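Local atomic coordinates of choline kinase (Cryptosporidium parvum, PDB entry 3MES), a protein that probably phosphorylates choline, and perhaps ethanolamine, at the expense of ATP. Residues H166-V171 and K331-V336; V336-T341 and Q351-M356. All coordinates share one frame; numbering follows the deposited sequence.

Contact 1 of 2, residues H166-V171 and K331-V336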
ATOM      1  N   HIS B 166      -4.423   6.409  -5.480  1.00 16.22           N
ATOM      2  CA  HIS B 166      -3.580   5.303  -5.029  1.00 16.22           C
ATOM      3  C   HIS B 166      -2.837   5.672  -3.749  1.00 16.07           C
ATOM      4  O   HIS B 166      -2.605   4.826  -2.894  1.00 16.04           O
ATOM      5  CB  HIS B 166      -2.598   4.872  -6.120  1.00 16.24           C
ATOM      6  CG  HIS B 166      -1.536   5.885  -6.412  1.00 16.36           C
ATOM      7  ND1 HIS B 166      -1.753   6.979  -7.222  1.00 16.31           N
ATOM      8  CD2 HIS B 166      -0.247   5.968  -6.004  1.00 16.32           C
ATOM      9  CE1 HIS B 166      -0.644   7.694  -7.298  1.00 16.57           C
ATOM     10  NE2 HIS B 166       0.284   7.102  -6.568  1.00 16.51           N
ATOM     11  N   ILE B 167      -2.474   6.942  -3.619  1.00 16.09           N
ATOM     12  CA  ILE B 167      -1.815   7.422  -2.411  1.00 16.07           C
ATOM     13  C   ILE B 167      -2.813   7.520  -1.263  1.00 16.06           C
ATOM     14  O   ILE B 167      -2.505   7.157  -0.130  1.00 15.95           O
ATOM     15  CB  ILE B 167      -1.164   8.802  -2.626  1.00 16.08           C
ATOM     16  CG1 ILE B 167       0.093   8.672  -3.485  1.00 16.16           C
ATOM     17  CG2 ILE B 167      -0.817   9.442  -1.287  1.00 16.13           C
ATOM     18  CD1 ILE B 167       0.755  10.000  -3.790  1.00 16.30           C
ATOM     19  N   CYS B 168      -4.010   8.012  -1.567  1.00 15.98           N
ATOM     20  CA  CYS B 168      -5.054   8.162  -0.563  1.00 16.05           C
ATOM     21  C   CYS B 168      -5.370   6.843   0.132  1.00 16.01           C
ATOM     22  O   CYS B 168      -5.390   6.765   1.363  1.00 15.97           O
ATOM     23  CB  CYS B 168      -6.327   8.726  -1.196  1.00 16.11           C
ATOM     24  SG  CYS B 168      -7.708   8.874  -0.045  1.00 16.82           S
ATOM     25  N   VAL B 169      -5.611   5.804  -0.662  1.00 15.98           N
ATOM     26  CA  VAL B 169      -6.024   4.512  -0.121  1.00 16.01           C
ATOM     27  C   VAL B 169      -4.923   3.762   0.633  1.00 16.04           C
ATOM     28  O   VAL B 169      -5.222   2.918   1.479  1.00 15.96           O
ATOM     29  CB  VAL B 169      -6.619   3.597  -1.207  1.00 15.96           C
ATOM     30  CG1 VAL B 169      -7.919   4.189  -1.739  1.00 16.06           C
ATOM     31  CG2 VAL B 169      -5.613   3.377  -2.332  1.00 15.90           C
ATOM     32  N   GLU B 170      -3.660   4.053   0.335  1.00 16.10           N
ATOM     33  CA  GLU B 170      -2.576   3.420   1.088  1.00 16.39           C
ATOM     34  C   GLU B 170      -2.488   3.971   2.507  1.00 16.45           C
ATOM     35  O   GLU B 170      -2.256   3.225   3.458  1.00 16.53           O
ATOM     36  CB  GLU B 170      -1.221   3.554   0.391  1.00 16.39           C
ATOM     37  CG  GLU B 170      -0.073   3.063   1.271  1.00 16.85           C
ATOM     38  CD  GLU B 170       1.201   2.774   0.504  1.00 17.30           C
ATOM     39  OE1 GLU B 170       1.340   3.253  -0.642  1.00 17.61           O
ATOM     40  OE2 GLU B 170       2.068   2.064   1.053  1.00 18.01           O
ATOM     41  N   VAL B 171      -2.678   5.278   2.651  1.00 16.57           N
ATOM     42  CA  VAL B 171      -2.692   5.887   3.975  1.00 16.73           C
ATOM     43  C   VAL B 171      -3.870   5.372   4.802  1.00 16.82           C
ATOM     44  O   VAL B 171      -3.710   5.038   5.977  1.00 16.75           O
ATOM     45  CB  VAL B 171      -2.711   7.428   3.904  1.00 16.66           C
ATOM     46  CG1 VAL B 171      -3.433   7.895   2.654  1.00 17.02           C
ATOM     47  CG2 VAL B 171      -3.341   8.017   5.162  1.00 16.56           C
ATOM     48  N   LYS B 331     -15.073   8.577   0.382  1.00 18.86           N
ATOM     49  CA  LYS B 331     -15.725   7.267   0.465  1.00 18.91           C
ATOM     50  C   LYS B 331     -14.801   6.110   0.095  1.00 18.75           C
ATOM     51  O   LYS B 331     -14.905   5.021   0.656  1.00 18.67           O
ATOM     52  CB  LYS B 331     -16.974   7.230  -0.415  1.00 19.04           C
ATOM     53  CG  LYS B 331     -18.055   8.183   0.033  1.00 19.64           C
ATOM     54  CD  LYS B 331     -19.402   7.801  -0.554  1.00 20.82           C
ATOM     55  CE  LYS B 331     -20.494   8.719  -0.031  1.00 21.57           C
ATOM     56  NZ  LYS B 331     -21.857   8.251  -0.415  1.00 22.30           N
ATOM     57  N   LEU B 332     -13.911   6.339  -0.864  1.00 18.72           N
ATOM     58  CA  LEU B 332     -12.909   5.338  -1.205  1.00 18.59           C
ATOM     59  C   LEU B 332     -11.981   5.122  -0.015  1.00 18.37           C
ATOM     60  O   LEU B 332     -11.667   3.989   0.348  1.00 18.34           O
ATOM     61  CB  LEU B 332     -12.113   5.768  -2.436  1.00 18.72           C
ATOM     62  CG  LEU B 332     -12.926   5.859  -3.728  1.00 19.05           C
ATOM     63  CD1 LEU B 332     -12.075   6.403  -4.868  1.00 19.41           C
ATOM     64  CD2 LEU B 332     -13.511   4.499  -4.085  1.00 19.21           C
ATOM     65  N   PHE B 333     -11.552   6.217   0.599  1.00 18.19           N
ATOM     66  CA  PHE B 333     -10.692   6.136   1.770  1.00 17.98           C
ATOM     67  C   PHE B 333     -11.360   5.290   2.843  1.00 17.95           C
ATOM     68  O   PHE B 333     -10.769   4.343   3.367  1.00 17.93           O
ATOM     69  CB  PHE B 333     -10.404   7.534   2.317  1.00 17.86           C
ATOM     70  CG  PHE B 333      -9.516   7.540   3.530  1.00 17.91           C
ATOM     71  CD1 PHE B 333      -8.166   7.820   3.415  1.00 17.97           C
ATOM     72  CD2 PHE B 333     -10.033   7.267   4.786  1.00 18.05           C
ATOM     73  CE1 PHE B 333      -7.347   7.831   4.528  1.00 18.11           C
ATOM     74  CE2 PHE B 333      -9.219   7.274   5.903  1.00 17.90           C
ATOM     75  CZ  PHE B 333      -7.875   7.557   5.775  1.00 17.79           C
ATOM     76  N   ILE B 334     -12.606   5.629   3.150  1.00 17.78           N
ATOM     77  CA  ILE B 334     -13.319   4.998   4.248  1.00 17.60           C
ATOM     78  C   ILE B 334     -13.651   3.537   3.970  1.00 17.56           C
ATOM     79  O   ILE B 334     -13.715   2.725   4.893  1.00 17.70           O
ATOM     80  CB  ILE B 334     -14.591   5.789   4.610  1.00 17.65           C
ATOM     81  CG1 ILE B 334     -14.197   7.128   5.240  1.00 17.36           C
ATOM     82  CG2 ILE B 334     -15.470   4.982   5.556  1.00 17.55           C
ATOM     83  CD1 ILE B 334     -15.355   8.092   5.398  1.00 17.82           C
ATOM     84  N   SER B 335     -13.856   3.205   2.700  1.00 17.45           N
ATOM     85  CA  SER B 335     -14.105   1.823   2.308  1.00 17.26           C
ATOM     86  C   SER B 335     -12.868   0.967   2.546  1.00 17.04           C
ATOM     87  O   SER B 335     -12.963  -0.161   3.034  1.00 17.04           O
ATOM     88  CB  SER B 335     -14.514   1.744   0.837  1.00 17.30           C
ATOM     89  OG  SER B 335     -15.710   2.464   0.612  1.00 17.66           O
ATOM     90  N   VAL B 336     -11.708   1.505   2.189  1.00 16.74           N
ATOM     91  CA  VAL B 336     -10.449   0.796   2.380  1.00 16.42           C
ATOM     92  C   VAL B 336     -10.115   0.701   3.864  1.00 16.35           C
ATOM     93  O   VAL B 336      -9.646  -0.332   4.342  1.00 16.29           O
ATOM     94  CB  VAL B 336      -9.290   1.491   1.642  1.00 16.32           C
ATOM     95  CG1 VAL B 336      -7.974   0.786   1.937  1.00 16.31           C
ATOM     96  CG2 VAL B 336      -9.561   1.529   0.146  1.00 15.97           C
TER
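C168 meets F333 through its sulfur, SG of C168 lying 3.6 Å from CD1 of F333. The sulfur sits at the edge of the ring, almost in its plane, the direction from the centroid being 84° off the ring normal. This is a cysteine sulfur-aromatic contact of the edge type. SG of C168 and CG of F333 (chi1 -180°) are both trans to their own backbone nitrogens, and the phenyl group thereby reaches further toward helix 165-179 than its CB direction alone would suggest. The carbonyl O of C168 approaches the same ring atom obliquely. V171 also comes to the ring edge, its CG2 4.1 Å from CE1 of F333, and its side chain is about 9 Å from those of the magnesium-binding residues E271 and E304. Beside C168, the next residue, V169, meets V336, one turn beyond F333, at about a right angle, with CG1 of V169 3.7 Å from CG2 of V336. The other methyl of V336, CG1, lies 3.5 Å from the carbonyl O of V169.

No hydrogen bond links the two segments; shape and dispersion hold them. Their axes approach to 8.6 Å and cross at -36°. In the next shell, F302 meets the F333 ring edge-to-face, Y301 meets it with the planes more nearly aligned, and I298, A172 and M175 pack around it. On helix 327-342 itself, OG of S335 donates to the carbonyl O of K331 at 2.7 Å, from the opposite face of that carbonyl to the backbone N of S335. V169 and L332 each pack on their own counterpart in the second subunit. The arrangement is thus a buried helix pair of the helical lobe in the kinase-like choline kinase fold, set against the dimer interface.

Contact 2 of 2, residues V336-T341 and Q351-M356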
ATOM      1  N   VAL B 336     -11.708   1.505   2.189  1.00 16.74           N
ATOM      2  CA  VAL B 336     -10.449   0.796   2.380  1.00 16.42           C
ATOM      3  C   VAL B 336     -10.115   0.701   3.864  1.00 16.35           C
ATOM      4  O   VAL B 336      -9.646  -0.332   4.342  1.00 16.29           O
ATOM      5  CB  VAL B 336      -9.290   1.491   1.642  1.00 16.32           C
ATOM      6  CG1 VAL B 336      -7.974   0.786   1.937  1.00 16.31           C
ATOM      7  CG2 VAL B 336      -9.561   1.529   0.146  1.00 15.97           C
ATOM      8  N   TYR B 337     -10.361   1.791   4.584  1.00 16.28           N
ATOM      9  CA  TYR B 337     -10.137   1.837   6.024  1.00 16.24           C
ATOM     10  C   TYR B 337     -10.890   0.709   6.721  1.00 16.40           C
ATOM     11  O   TYR B 337     -10.299  -0.099   7.442  1.00 16.46           O
ATOM     12  CB  TYR B 337     -10.576   3.195   6.588  1.00 16.11           C
ATOM     13  CG  TYR B 337     -10.559   3.275   8.101  1.00 15.59           C
ATOM     14  CD1 TYR B 337      -9.401   3.628   8.785  1.00 15.08           C
ATOM     15  CD2 TYR B 337     -11.699   2.998   8.843  1.00 14.99           C
ATOM     16  CE1 TYR B 337      -9.380   3.700  10.164  1.00 14.51           C
ATOM     17  CE2 TYR B 337     -11.688   3.066  10.223  1.00 14.53           C
ATOM     18  CZ  TYR B 337     -10.525   3.419  10.879  1.00 14.54           C
ATOM     19  OH  TYR B 337     -10.508   3.489  12.256  1.00 14.08           O
ATOM     20  N   LEU B 338     -12.200   0.655   6.492  1.00 16.50           N
ATOM     21  CA  LEU B 338     -13.056  -0.341   7.129  1.00 16.61           C
ATOM     22  C   LEU B 338     -12.707  -1.761   6.701  1.00 16.82           C
ATOM     23  O   LEU B 338     -12.770  -2.692   7.505  1.00 16.86           O
ATOM     24  CB  LEU B 338     -14.528  -0.049   6.833  1.00 16.60           C
ATOM     25  CG  LEU B 338     -15.088   1.206   7.502  1.00 16.37           C
ATOM     26  CD1 LEU B 338     -16.487   1.519   6.987  1.00 16.20           C
ATOM     27  CD2 LEU B 338     -15.090   1.036   9.013  1.00 16.24           C
ATOM     28  N   SER B 339     -12.350  -1.927   5.432  1.00 16.99           N
ATOM     29  CA  SER B 339     -11.912  -3.223   4.944  1.00 17.25           C
ATOM     30  C   SER B 339     -10.722  -3.688   5.773  1.00 17.40           C
ATOM     31  O   SER B 339     -10.569  -4.876   6.045  1.00 17.37           O
ATOM     32  CB  SER B 339     -11.537  -3.151   3.463  1.00 17.24           C
ATOM     33  OG  SER B 339     -12.662  -2.810   2.669  1.00 17.33           O
ATOM     34  N   GLN B 340      -9.892  -2.734   6.181  1.00 17.68           N
ATOM     35  CA  GLN B 340      -8.699  -3.028   6.963  1.00 17.98           C
ATOM     36  C   GLN B 340      -9.037  -3.294   8.429  1.00 18.25           C
ATOM     37  O   GLN B 340      -8.601  -4.296   8.996  1.00 18.16           O
ATOM     38  CB  GLN B 340      -7.688  -1.883   6.841  1.00 17.89           C
ATOM     39  CG  GLN B 340      -6.510  -1.962   7.807  1.00 17.99           C
ATOM     40  CD  GLN B 340      -5.541  -3.080   7.476  1.00 17.85           C
ATOM     41  OE1 GLN B 340      -5.775  -4.241   7.811  1.00 18.24           O
ATOM     42  NE2 GLN B 340      -4.440  -2.733   6.820  1.00 17.16           N
ATOM     43  N   THR B 341      -9.821  -2.406   9.038  1.00 18.57           N
ATOM     44  CA  THR B 341     -10.160  -2.550  10.455  1.00 19.01           C
ATOM     45  C   THR B 341     -11.098  -3.729  10.701  1.00 19.43           C
ATOM     46  O   THR B 341     -10.976  -4.430  11.707  1.00 19.59           O
ATOM     47  CB  THR B 341     -10.785  -1.265  11.047  1.00 18.97           C
ATOM     48  OG1 THR B 341     -12.051  -1.006  10.425  1.00 19.11           O
ATOM     49  CG2 THR B 341      -9.864  -0.072  10.844  1.00 18.70           C
ATOM     50  N   GLN B 351     -24.003   0.899   2.954  1.00 23.72           N
ATOM     51  CA  GLN B 351     -24.531   1.915   3.848  1.00 23.73           C
ATOM     52  C   GLN B 351     -23.647   2.256   5.044  1.00 23.45           C
ATOM     53  O   GLN B 351     -23.675   3.338   5.494  1.00 23.37           O
ATOM     54  CB  GLN B 351     -25.985   1.589   4.229  1.00 23.88           C
ATOM     55  CG  GLN B 351     -26.701   2.578   5.086  1.00 24.67           C
ATOM     56  CD  GLN B 351     -27.184   3.847   4.366  0.50 26.07           C
ATOM     57  OE1 GLN B 351     -26.846   4.967   4.742  0.50 26.78           O
ATOM     58  NE2 GLN B 351     -28.017   3.672   3.380  0.50 26.46           N
ATOM     59  N   ILE B 352     -22.816   1.326   5.494  1.00 23.20           N
ATOM     60  CA  ILE B 352     -21.869   1.607   6.568  1.00 22.96           C
ATOM     61  C   ILE B 352     -20.866   2.686   6.157  1.00 22.89           C
ATOM     62  O   ILE B 352     -20.354   3.424   6.998  1.00 22.84           O
ATOM     63  CB  ILE B 352     -21.120   0.334   7.017  1.00 22.96           C
ATOM     64  CG1 ILE B 352     -20.275   0.620   8.257  1.00 22.72           C
ATOM     65  CG2 ILE B 352     -20.252  -0.209   5.889  1.00 22.87           C
ATOM     66  CD1 ILE B 352     -19.577  -0.604   8.807  1.00 22.87           C
ATOM     67  N   VAL B 353     -20.592   2.776   4.860  1.00 22.78           N
ATOM     68  CA  VAL B 353     -19.690   3.802   4.349  1.00 22.69           C
ATOM     69  C   VAL B 353     -20.409   5.145   4.226  1.00 22.59           C
ATOM     70  O   VAL B 353     -19.917   6.169   4.698  1.00 22.63           O
ATOM     71  CB  VAL B 353     -19.092   3.404   2.989  1.00 22.64           C
ATOM     72  CG1 VAL B 353     -18.356   4.580   2.370  1.00 22.67           C
ATOM     73  CG2 VAL B 353     -18.162   2.212   3.151  1.00 22.61           C
ATOM     74  N   HIS B 354     -21.578   5.128   3.594  1.00 22.44           N
ATOM     75  CA  HIS B 354     -22.395   6.324   3.452  1.00 22.26           C
ATOM     76  C   HIS B 354     -22.585   7.027   4.792  1.00 21.81           C
ATOM     77  O   HIS B 354     -22.436   8.241   4.889  1.00 21.84           O
ATOM     78  CB  HIS B 354     -23.754   5.962   2.848  1.00 22.49           C
ATOM     79  CG  HIS B 354     -24.669   7.133   2.663  1.00 23.32           C
ATOM     80  ND1 HIS B 354     -25.557   7.546   3.635  1.00 24.13           N
ATOM     81  CD2 HIS B 354     -24.846   7.969   1.610  1.00 24.10           C
ATOM     82  CE1 HIS B 354     -26.237   8.589   3.193  1.00 24.28           C
ATOM     83  NE2 HIS B 354     -25.825   8.867   1.966  1.00 24.65           N
ATOM     84  N   ILE B 355     -22.912   6.259   5.824  1.00 21.39           N
ATOM     85  CA  ILE B 355     -23.123   6.818   7.155  1.00 20.92           C
ATOM     86  C   ILE B 355     -21.834   7.366   7.764  1.00 20.72           C
ATOM     87  O   ILE B 355     -21.803   8.493   8.263  1.00 20.71           O
ATOM     88  CB  ILE B 355     -23.725   5.779   8.115  1.00 20.83           C
ATOM     89  CG1 ILE B 355     -25.181   5.495   7.749  1.00 20.82           C
ATOM     90  CG2 ILE B 355     -23.633   6.266   9.551  1.00 20.74           C
ATOM     91  CD1 ILE B 355     -25.865   4.531   8.692  1.00 20.79           C
ATOM     92  N   MET B 356     -20.774   6.566   7.724  1.00 20.27           N
ATOM     93  CA  MET B 356     -19.514   6.950   8.348  1.00 20.01           C
ATOM     94  C   MET B 356     -18.892   8.161   7.666  1.00 19.91           C
ATOM     95  O   MET B 356     -18.290   9.012   8.319  1.00 19.86           O
ATOM     96  CB  MET B 356     -18.524   5.781   8.356  1.00 19.86           C
ATOM     97  CG  MET B 356     -17.175   6.136   8.956  1.00 19.38           C
ATOM     98  SD  MET B 356     -16.104   4.710   9.209  1.00 18.73           S
ATOM     99  CE  MET B 356     -14.666   5.494   9.935  1.00 19.11           C
TER
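L338 and M356 are brought together by two different chain shapes. CG of L338 turns back beside its backbone N, trans to the carbonyl carbon (chi1 -69°), whereas M356 is fully extended, with all three torsions near 180°, so that its thioether end spans the gap between helices. The two side chains then run past each other in opposite directions. The sulfur SD of M356 rests against both leucine methyls, 3.8 Å from CD2 and 3.9 Å from CD1 of L338. Beyond the sulfur, the terminal methyl reaches the aromatic neighbour: CE of M356 lies 3.9 Å from CE2 of Y337, an oblique approach in which the side chains cross at about a right angle.

I352 comes to the leucine head-on, tip to tip, its CG1 4.1 Å from CD1 of L338. V353 adds a looser contact, CG2 to that same methyl. One face of the Y337 ring is occupied from within its own helix by CG2 of T341, 3.5 Å above the plane and offset toward the rim. The phenol oxygen is engaged elsewhere, hydrogen-bonded to ND1 of H179, which anchors the far end of the ring, while I298 packs on both Y337 and M356.

The axes of the two segments approach to 11.1 Å and lie at 118°, a wide separation bridged by the extended M356 and the branched L338 and I352. Every contact across it is apolar, and no hydrogen bond ties the segments together; the chemistry therefore implies a join held by dispersion and the exclusion of water, in which the thioether serves as an apolar surface.

Overall arrangement
The two contacts occupy successive parts of helix 327-342 and share V336, with centres about 10 Å apart. Contact 1 joins that helix to helix 165-179, some 160 residues earlier in the chain, while contact 2 joins it to helix 351-362, the next helix after a short connection. Along the sequence they come in series, one long-range and one local. They also touch directly, as where CG2 of I334 packs against SD of M356. Both reach the second subunit, so this one helix links distant parts of the helical lobe to each other and to the second subunit. Contact 1 lies nearer the magnesium site (V171 side chain about 12 Å from a bound magnesium ion), whereas contact 2 lies away from the known binding sites.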